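Local coordinates for protein dimethyladenosine transferase, putative (Plasmodium falciparum, PDB 2H1R) that probably dimethylates adenine bases of ribosomal RNA at N6, using S-adenosyl-L-methionine as methyl donor, at residues T161-L166 with D206-L211; L166-T171 with V192-K197. All coordinates share one frame; numbering follows the deposited sequence. Where two conformers were deposited one is given.

Overall arrangement
Helix 159-167 takes part in both contacts: it packs on helix 205-216 through I162, N163 and L166 in contact 1, and at its C-terminal end the chain turns into strand 168-176, which pairs with strand 189-196 in contact 2. L166 belongs to both. The centres lie about 14 Å apart, and K197 NZ, 3.0 Å from K165 O, joins them directly. Strand 189-196 leads on, through a short connection, to helix 205-216. Contact 1 is remote from the predicted S-adenosyl-L-methionine site; in contact 2 the side chain of V192 is about 11 Å from that of N113, a predicted cofactor-binding residue, so neither contact forms that site itself.

Contact 1: residues T161-L166 with D206-L211; sequences TINVKL and DEWDNL
D209 OD1 is gripped by two donors of helix 159-167: N163 ND2 gives it a hydrogen bond of 3.1 Å across the contact, and R159 NH2 adds a salt bridge. The amide donates almost within its own plane and meets D209 OD1 on its anti side, somewhat out of the carboxylate plane. R213 NE holds D209 OD2 by a second salt bridge, so both carboxylate oxygens are occupied. The other end of the N163 amide faces W208: N163 OD1 lies 2.7 Å from W208 NE1 at the edge of the indole, but the N-H...O angle of 125° makes this a weak bond. The two contacts together probably set which end of the amide faces W208. W208 CG stands anti to the backbone N (chi1 171°), which directs the ring at the opposing helix. L166 CD2 sits over one face, 3.6 Å from the centroid of the W208 six-membered ring, a CH-pi contact, while I162 CG2 reaches W208 CZ2 obliquely at 3.7 Å. F282 and L283 of helix 279-291 also touch the indole. The axes run roughly antiparallel, 147° apart and 11.2 Å at closest approach. Such packing is consistent with the rRNA adenine dimethylase architecture, in which a helical C-terminal region adjoins the Rossmann-like methyltransferase domain.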
ATOM      1  N   THR A 161      -5.224   1.373  -5.750  1.00 20.99           N
ATOM      2  CA  THR A 161      -5.639  -0.007  -5.872  1.00 19.59           C
ATOM      3  C   THR A 161      -4.616  -0.879  -6.545  1.00 20.63           C
ATOM      4  O   THR A 161      -4.330  -1.990  -6.063  1.00 20.24           O
ATOM      5  CB  THR A 161      -6.997  -0.183  -6.643  1.00 20.47           C
ATOM      6  OG1 THR A 161      -7.918   0.857  -6.271  1.00 19.04           O
ATOM      7  CG2 THR A 161      -7.561  -1.533  -6.347  1.00 20.43           C
ATOM      8  N   ILE A 162      -4.066  -0.416  -7.662  1.00 20.21           N
ATOM      9  CA  ILE A 162      -3.110  -1.257  -8.370  1.00 21.80           C
ATOM     10  C   ILE A 162      -1.793  -1.392  -7.579  1.00 19.83           C
ATOM     11  O   ILE A 162      -1.241  -2.487  -7.519  1.00 20.91           O
ATOM     12  CB  ILE A 162      -2.883  -0.808  -9.827  1.00 22.30           C
ATOM     13  CG1 ILE A 162      -4.179  -0.934 -10.620  1.00 22.64           C
ATOM     14  CG2 ILE A 162      -1.842  -1.714 -10.524  1.00 23.66           C
ATOM     15  CD1 ILE A 162      -4.040  -0.588 -12.155  1.00 25.13           C
ATOM     16  N   ASN A 163      -1.331  -0.307  -6.968  1.00 20.76           N
ATOM     17  CA  ASN A 163      -0.160  -0.359  -6.046  1.00 21.43           C
ATOM     18  C   ASN A 163      -0.291  -1.415  -4.985  1.00 22.75           C
ATOM     19  O   ASN A 163       0.593  -2.297  -4.828  1.00 23.23           O
ATOM     20  CB  ASN A 163       0.121   0.995  -5.439  1.00 22.96           C
ATOM     21  CG  ASN A 163       0.903   1.875  -6.378  1.00 25.75           C
ATOM     22  OD1 ASN A 163       1.648   1.375  -7.200  1.00 36.30           O
ATOM     23  ND2 ASN A 163       0.725   3.162  -6.288  1.00 26.71           N
ATOM     24  N   VAL A 164      -1.431  -1.396  -4.306  1.00 21.69           N
ATOM     25  CA  VAL A 164      -1.736  -2.399  -3.276  1.00 22.25           C
ATOM     26  C   VAL A 164      -1.719  -3.826  -3.828  1.00 22.52           C
ATOM     27  O   VAL A 164      -1.118  -4.752  -3.207  1.00 23.05           O
ATOM     28  CB  VAL A 164      -3.091  -2.062  -2.577  1.00 21.39           C
ATOM     29  CG1 VAL A 164      -3.510  -3.163  -1.607  1.00 25.48           C
ATOM     30  CG2 VAL A 164      -2.954  -0.785  -1.816  1.00 23.90           C
ATOM     31  N   LYS A 165      -2.357  -4.020  -4.982  1.00 21.86           N
ATOM     32  CA  LYS A 165      -2.495  -5.323  -5.577  1.00 23.66           C
ATOM     33  C   LYS A 165      -1.124  -5.860  -6.045  1.00 22.45           C
ATOM     34  O   LYS A 165      -0.893  -7.079  -6.042  1.00 22.50           O
ATOM     35  CB  LYS A 165      -3.440  -5.263  -6.779  1.00 24.32           C
ATOM     36  CG  LYS A 165      -4.953  -5.200  -6.438  1.00 27.63           C
ATOM     37  CD  LYS A 165      -5.771  -4.862  -7.674  1.00 27.00           C
ATOM     38  CE  LYS A 165      -6.001  -6.109  -8.545  1.00 34.43           C
ATOM     39  NZ  LYS A 165      -6.506  -5.698  -9.910  1.00 36.21           N
ATOM     40  N   LEU A 166      -0.248  -4.957  -6.464  1.00 22.16           N
ATOM     41  CA  LEU A 166       1.063  -5.389  -6.923  1.00 22.41           C
ATOM     42  C   LEU A 166       1.833  -5.949  -5.746  1.00 22.72           C
ATOM     43  O   LEU A 166       2.424  -7.017  -5.855  1.00 24.98           O
ATOM     44  CB  LEU A 166       1.861  -4.249  -7.569  1.00 22.84           C
ATOM     45  CG  LEU A 166       3.304  -4.697  -7.935  1.00 21.47           C
ATOM     46  CD1 LEU A 166       3.268  -5.770  -8.961  1.00 23.40           C
ATOM     47  CD2 LEU A 166       4.125  -3.570  -8.440  1.00 26.22           C
ATOM     48  N   ASP A 206       9.699   3.654  -7.778  1.00 23.81           N
ATOM     49  CA  ASP A 206       9.729   5.007  -8.346  1.00 25.76           C
ATOM     50  C   ASP A 206       9.218   5.045  -9.791  1.00 23.85           C
ATOM     51  O   ASP A 206       8.385   5.887 -10.141  1.00 22.62           O
ATOM     52  CB  ASP A 206      11.132   5.645  -8.262  1.00 25.93           C
ATOM     53  CG  ASP A 206      11.603   5.837  -6.807  1.00 32.31           C
ATOM     54  OD1 ASP A 206      10.723   5.929  -5.918  1.00 34.33           O
ATOM     55  OD2 ASP A 206      12.840   5.903  -6.547  1.00 36.17           O
ATOM     56  N   GLU A 207       9.684   4.116 -10.617  1.00 22.54           N
ATOM     57  CA  GLU A 207       9.274   4.109 -12.020  1.00 21.51           C
ATOM     58  C   GLU A 207       7.846   3.566 -12.195  1.00 21.22           C
ATOM     59  O   GLU A 207       7.113   4.048 -13.054  1.00 21.83           O
ATOM     60  CB  GLU A 207      10.225   3.241 -12.855  1.00 20.49           C
ATOM     61  CG  GLU A 207      11.567   3.848 -13.133  1.00 25.67           C
ATOM     62  CD  GLU A 207      12.155   3.349 -14.447  1.00 31.56           C
ATOM     63  OE1 GLU A 207      13.366   2.982 -14.448  1.00 34.38           O
ATOM     64  OE2 GLU A 207      11.413   3.317 -15.464  1.00 28.66           O
ATOM     65  N   TRP A 208       7.501   2.522 -11.448  1.00 20.23           N
ATOM     66  CA  TRP A 208       6.139   1.948 -11.447  1.00 20.50           C
ATOM     67  C   TRP A 208       5.113   3.006 -11.099  1.00 19.29           C
ATOM     68  O   TRP A 208       4.152   3.205 -11.816  1.00 17.96           O
ATOM     69  CB  TRP A 208       6.052   0.834 -10.400  1.00 21.01           C
ATOM     70  CG  TRP A 208       4.673   0.277 -10.114  1.00 20.71           C
ATOM     71  CD1 TRP A 208       3.856   0.603  -9.070  1.00 22.25           C
ATOM     72  CD2 TRP A 208       3.988  -0.733 -10.857  1.00 21.06           C
ATOM     73  NE1 TRP A 208       2.707  -0.153  -9.112  1.00 21.08           N
ATOM     74  CE2 TRP A 208       2.757  -0.974 -10.205  1.00 22.76           C
ATOM     75  CE3 TRP A 208       4.293  -1.465 -12.008  1.00 19.99           C
ATOM     76  CZ2 TRP A 208       1.834  -1.921 -10.677  1.00 18.95           C
ATOM     77  CZ3 TRP A 208       3.361  -2.401 -12.470  1.00 20.34           C
ATOM     78  CH2 TRP A 208       2.168  -2.621 -11.800  1.00 19.65           C
ATOM     79  N   ASP A 209       5.334   3.705  -9.994  1.00 19.77           N
ATOM     80  CA  ASP A 209       4.381   4.702  -9.543  1.00 20.26           C
ATOM     81  C   ASP A 209       4.287   5.876 -10.537  1.00 19.46           C
ATOM     82  O   ASP A 209       3.208   6.457 -10.721  1.00 19.22           O
ATOM     83  CB  ASP A 209       4.694   5.189  -8.120  1.00 20.38           C
ATOM     84  CG  ASP A 209       3.566   6.020  -7.533  1.00 23.12           C
ATOM     85  OD1 ASP A 209       2.412   5.514  -7.382  1.00 25.43           O
ATOM     86  OD2 ASP A 209       3.843   7.191  -7.261  1.00 25.49           O
ATOM     87  N   ASN A 210       5.393   6.232 -11.182  0.50 18.68           N
ATOM     88  CA  ASN A 210       5.328   7.343 -12.138  0.50 18.54           C
ATOM     89  C   ASN A 210       4.601   6.969 -13.418  0.50 18.43           C
ATOM     90  O   ASN A 210       3.857   7.794 -13.982  0.50 18.16           O
ATOM     91  CB  ASN A 210       6.713   7.898 -12.471  0.50 18.85           C
ATOM     92  CG  ASN A 210       7.290   8.729 -11.355  0.50 19.08           C
ATOM     93  OD1 ASN A 210       6.591   9.141 -10.427  0.50 24.66           O
ATOM     94  ND2 ASN A 210       8.577   8.995 -11.443  0.50 19.97           N
ATOM     95  N   LEU A 211       4.812   5.740 -13.866  1.00 17.65           N
ATOM     96  CA  LEU A 211       4.068   5.190 -15.023  1.00 17.97           C
ATOM     97  C   LEU A 211       2.566   5.182 -14.708  1.00 18.29           C
ATOM     98  O   LEU A 211       1.738   5.602 -15.534  1.00 17.82           O
ATOM     99  CB  LEU A 211       4.539   3.769 -15.359  1.00 16.79           C
ATOM    100  CG  LEU A 211       3.696   2.972 -16.376  1.00 14.70           C
ATOM    101  CD1 LEU A 211       3.690   3.609 -17.780  1.00 17.26           C
ATOM    102  CD2 LEU A 211       4.133   1.509 -16.478  1.00 19.77           C
TER

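Contact 2: residues L166-T171 with V192-K197; sequences LFCKVT and VKLIPK
Strands 168-171 and 192-196 run antiparallel, 164° between their directions and 4.3 Å between axes at closest approach, with K169-I195 and T171-K193 as hydrogen-bonded pairs and C168-P196 and V170-L194 as non-hydrogen-bonded pairs. The bonds are short and straight: I195 N to K169 O spans 2.9 Å at an N-H...O angle of 168°, and K193 N to T171 O spans 2.8 Å. Strand 168-176 is the sheet's edge within this chain; 189-196, bonded on its other side to 135-141 (V192 with L138, L194 with A136), is the antiparallel strand 7 in the 3-2-1-4-5-7-6 order of class I methyltransferases. On the face carrying C168, V170, L194 and P196, V170 and L194 lie side by side, with V170 CG1 3.6 Å from L194 CD2, while C168 SG rests 4.1 Å from L194 CB. On the other face the aliphatic parts of the lysine chains pack on their neighbours: K169 CE crosses to I195 CB at 3.9 Å, and T171 OG1 lies 3.6 Å from K193 CE. Beyond the strand, K197 N donates to F167 O over 2.7 Å. The K197 chain bends at chi3 (-92°), which carries CE past the carbonyls of L166 and C168 and brings NZ to K165 O. S200 OG binds L166 O. The chemistry thus divides in two: an apolar face opposed to one of lysine, threonine and isoleucine, and a lysine ammonium placed where it would probably offset the partial negative charge of a helix end.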
ATOM      1  N   LEU A 166      -0.248  -4.957  -6.464  1.00 22.16           N
ATOM      2  CA  LEU A 166       1.063  -5.389  -6.923  1.00 22.41           C
ATOM      3  C   LEU A 166       1.833  -5.949  -5.746  1.00 22.72           C
ATOM      4  O   LEU A 166       2.424  -7.017  -5.855  1.00 24.98           O
ATOM      5  CB  LEU A 166       1.861  -4.249  -7.569  1.00 22.84           C
ATOM      6  CG  LEU A 166       3.304  -4.697  -7.935  1.00 21.47           C
ATOM      7  CD1 LEU A 166       3.268  -5.770  -8.961  1.00 23.40           C
ATOM      8  CD2 LEU A 166       4.125  -3.570  -8.440  1.00 26.22           C
ATOM      9  N   PHE A 167       1.812  -5.237  -4.632  1.00 23.77           N
ATOM     10  CA  PHE A 167       2.654  -5.594  -3.510  1.00 25.58           C
ATOM     11  C   PHE A 167       2.091  -6.649  -2.548  1.00 25.66           C
ATOM     12  O   PHE A 167       2.867  -7.360  -1.882  1.00 25.73           O
ATOM     13  CB  PHE A 167       3.200  -4.331  -2.857  1.00 27.54           C
ATOM     14  CG  PHE A 167       4.122  -3.558  -3.787  1.00 29.91           C
ATOM     15  CD1 PHE A 167       5.426  -4.017  -4.038  1.00 28.07           C
ATOM     16  CD2 PHE A 167       3.642  -2.445  -4.501  1.00 31.02           C
ATOM     17  CE1 PHE A 167       6.266  -3.349  -4.932  1.00 31.95           C
ATOM     18  CE2 PHE A 167       4.481  -1.753  -5.421  1.00 32.42           C
ATOM     19  CZ  PHE A 167       5.787  -2.193  -5.628  1.00 32.53           C
ATOM     20  N   CYS A 168       0.765  -6.780  -2.517  0.50 25.14           N
ATOM     21  CA  CYS A 168       0.101  -7.659  -1.568  0.50 26.10           C
ATOM     22  C   CYS A 168      -1.098  -8.417  -2.151  0.50 26.05           C
ATOM     23  O   CYS A 168      -1.564  -8.130  -3.253  0.50 26.34           O
ATOM     24  CB  CYS A 168      -0.349  -6.848  -0.344  0.50 25.91           C
ATOM     25  SG  CYS A 168       0.904  -5.768   0.402  0.50 26.84           S
ATOM     26  N   LYS A 169      -1.562  -9.413  -1.410  1.00 26.53           N
ATOM     27  CA  LYS A 169      -2.919  -9.915  -1.540  1.00 27.02           C
ATOM     28  C   LYS A 169      -3.679  -9.165  -0.452  1.00 27.71           C
ATOM     29  O   LYS A 169      -3.284  -9.184   0.736  1.00 26.91           O
ATOM     30  CB  LYS A 169      -2.984 -11.419  -1.310  1.00 28.11           C
ATOM     31  CG  LYS A 169      -1.960 -12.200  -2.148  1.00 30.11           C
ATOM     32  CD  LYS A 169      -2.028 -13.692  -1.867  1.00 37.38           C
ATOM     33  CE  LYS A 169      -1.199 -14.064  -0.624  1.00 39.03           C
ATOM     34  NZ  LYS A 169      -1.738 -15.276   0.039  1.00 40.03           N
ATOM     35  N   VAL A 170      -4.748  -8.496  -0.874  1.00 28.28           N
ATOM     36  CA  VAL A 170      -5.597  -7.692  -0.009  1.00 28.99           C
ATOM     37  C   VAL A 170      -6.962  -8.360   0.121  1.00 29.13           C
ATOM     38  O   VAL A 170      -7.614  -8.645  -0.891  1.00 27.85           O
ATOM     39  CB  VAL A 170      -5.824  -6.300  -0.594  1.00 29.62           C
ATOM     40  CG1 VAL A 170      -6.440  -5.349   0.466  1.00 28.49           C
ATOM     41  CG2 VAL A 170      -4.519  -5.754  -1.117  1.00 31.73           C
ATOM     42  N   THR A 171      -7.381  -8.610   1.361  1.00 28.29           N
ATOM     43  CA  THR A 171      -8.707  -9.159   1.606  1.00 29.16           C
ATOM     44  C   THR A 171      -9.436  -8.385   2.699  1.00 28.47           C
ATOM     45  O   THR A 171      -8.805  -7.805   3.569  1.00 27.27           O
ATOM     46  CB  THR A 171      -8.647 -10.639   2.000  1.00 29.02           C
ATOM     47  OG1 THR A 171      -7.729 -10.790   3.073  1.00 30.66           O
ATOM     48  CG2 THR A 171      -8.224 -11.535   0.814  1.00 30.91           C
ATOM     49  N   VAL A 192      -9.005  -4.664   6.829  1.00 21.41           N
ATOM     50  CA  VAL A 192      -8.456  -5.394   5.679  1.00 21.78           C
ATOM     51  C   VAL A 192      -7.175  -6.100   6.120  1.00 22.48           C
ATOM     52  O   VAL A 192      -6.551  -5.692   7.132  1.00 23.02           O
ATOM     53  CB  VAL A 192      -8.159  -4.465   4.458  1.00 21.98           C
ATOM     54  CG1 VAL A 192      -9.437  -3.805   3.945  1.00 20.92           C
ATOM     55  CG2 VAL A 192      -7.169  -3.403   4.795  1.00 22.17           C
ATOM     56  N   LYS A 193      -6.828  -7.158   5.399  1.00 22.66           N
ATOM     57  CA  LYS A 193      -5.588  -7.907   5.609  1.00 24.98           C
ATOM     58  C   LYS A 193      -4.741  -7.839   4.364  1.00 24.41           C
ATOM     59  O   LYS A 193      -5.259  -7.964   3.248  1.00 24.48           O
ATOM     60  CB  LYS A 193      -5.921  -9.370   5.928  1.00 24.64           C
ATOM     61  CG  LYS A 193      -4.693 -10.275   6.211  1.00 27.35           C
ATOM     62  CD  LYS A 193      -5.165 -11.700   6.608  1.00 27.40           C
ATOM     63  CE  LYS A 193      -5.548 -12.534   5.370  1.00 33.51           C
ATOM     64  NZ  LYS A 193      -6.116 -13.940   5.671  1.00 33.82           N
ATOM     65  N   LEU A 194      -3.456  -7.571   4.567  1.00 24.33           N
ATOM     66  CA  LEU A 194      -2.465  -7.501   3.502  1.00 24.58           C
ATOM     67  C   LEU A 194      -1.425  -8.580   3.758  1.00 24.97           C
ATOM     68  O   LEU A 194      -0.832  -8.608   4.852  1.00 24.71           O
ATOM     69  CB  LEU A 194      -1.717  -6.167   3.496  1.00 23.21           C
ATOM     70  CG  LEU A 194      -2.425  -4.810   3.508  1.00 26.89           C
ATOM     71  CD1 LEU A 194      -1.431  -3.676   3.250  1.00 29.21           C
ATOM     72  CD2 LEU A 194      -3.530  -4.799   2.499  1.00 28.04           C
ATOM     73  N   ILE A 195      -1.214  -9.431   2.755  1.00 24.38           N
ATOM     74  CA  ILE A 195      -0.099 -10.363   2.730  1.00 25.88           C
ATOM     75  C   ILE A 195       0.858 -10.040   1.568  1.00 26.11           C
ATOM     76  O   ILE A 195       0.544 -10.344   0.429  1.00 26.22           O
ATOM     77  CB  ILE A 195      -0.566 -11.816   2.535  1.00 26.05           C
ATOM     78  CG1 ILE A 195      -1.783 -12.176   3.417  1.00 25.13           C
ATOM     79  CG2 ILE A 195       0.633 -12.741   2.700  1.00 26.65           C
ATOM     80  CD1 ILE A 195      -1.478 -12.367   4.857  1.00 30.29           C
ATOM     81  N   PRO A 196       2.035  -9.460   1.869  1.00 27.15           N
ATOM     82  CA  PRO A 196       3.068  -9.066   0.913  1.00 27.48           C
ATOM     83  C   PRO A 196       3.501 -10.200   0.010  1.00 28.27           C
ATOM     84  O   PRO A 196       3.677 -11.334   0.483  1.00 27.86           O
ATOM     85  CB  PRO A 196       4.221  -8.626   1.816  1.00 28.42           C
ATOM     86  CG  PRO A 196       3.558  -8.144   3.040  1.00 26.25           C
ATOM     87  CD  PRO A 196       2.428  -9.118   3.252  1.00 27.26           C
ATOM     88  N   LYS A 197       3.646  -9.903  -1.282  1.00 28.66           N
ATOM     89  CA  LYS A 197       4.129 -10.877  -2.262  1.00 29.55           C
ATOM     90  C   LYS A 197       5.615 -10.605  -2.499  1.00 30.63           C
ATOM     91  O   LYS A 197       5.977  -9.579  -3.093  1.00 30.96           O
ATOM     92  CB  LYS A 197       3.365 -10.740  -3.587  1.00 29.73           C
ATOM     93  CG  LYS A 197       1.861 -10.993  -3.462  1.00 31.19           C
ATOM     94  CD  LYS A 197       1.215 -11.089  -4.816  1.00 35.64           C
ATOM     95  CE  LYS A 197       0.711  -9.741  -5.273  1.00 32.54           C
ATOM     96  NZ  LYS A 197       0.322  -9.720  -6.744  1.00 33.88           N
TER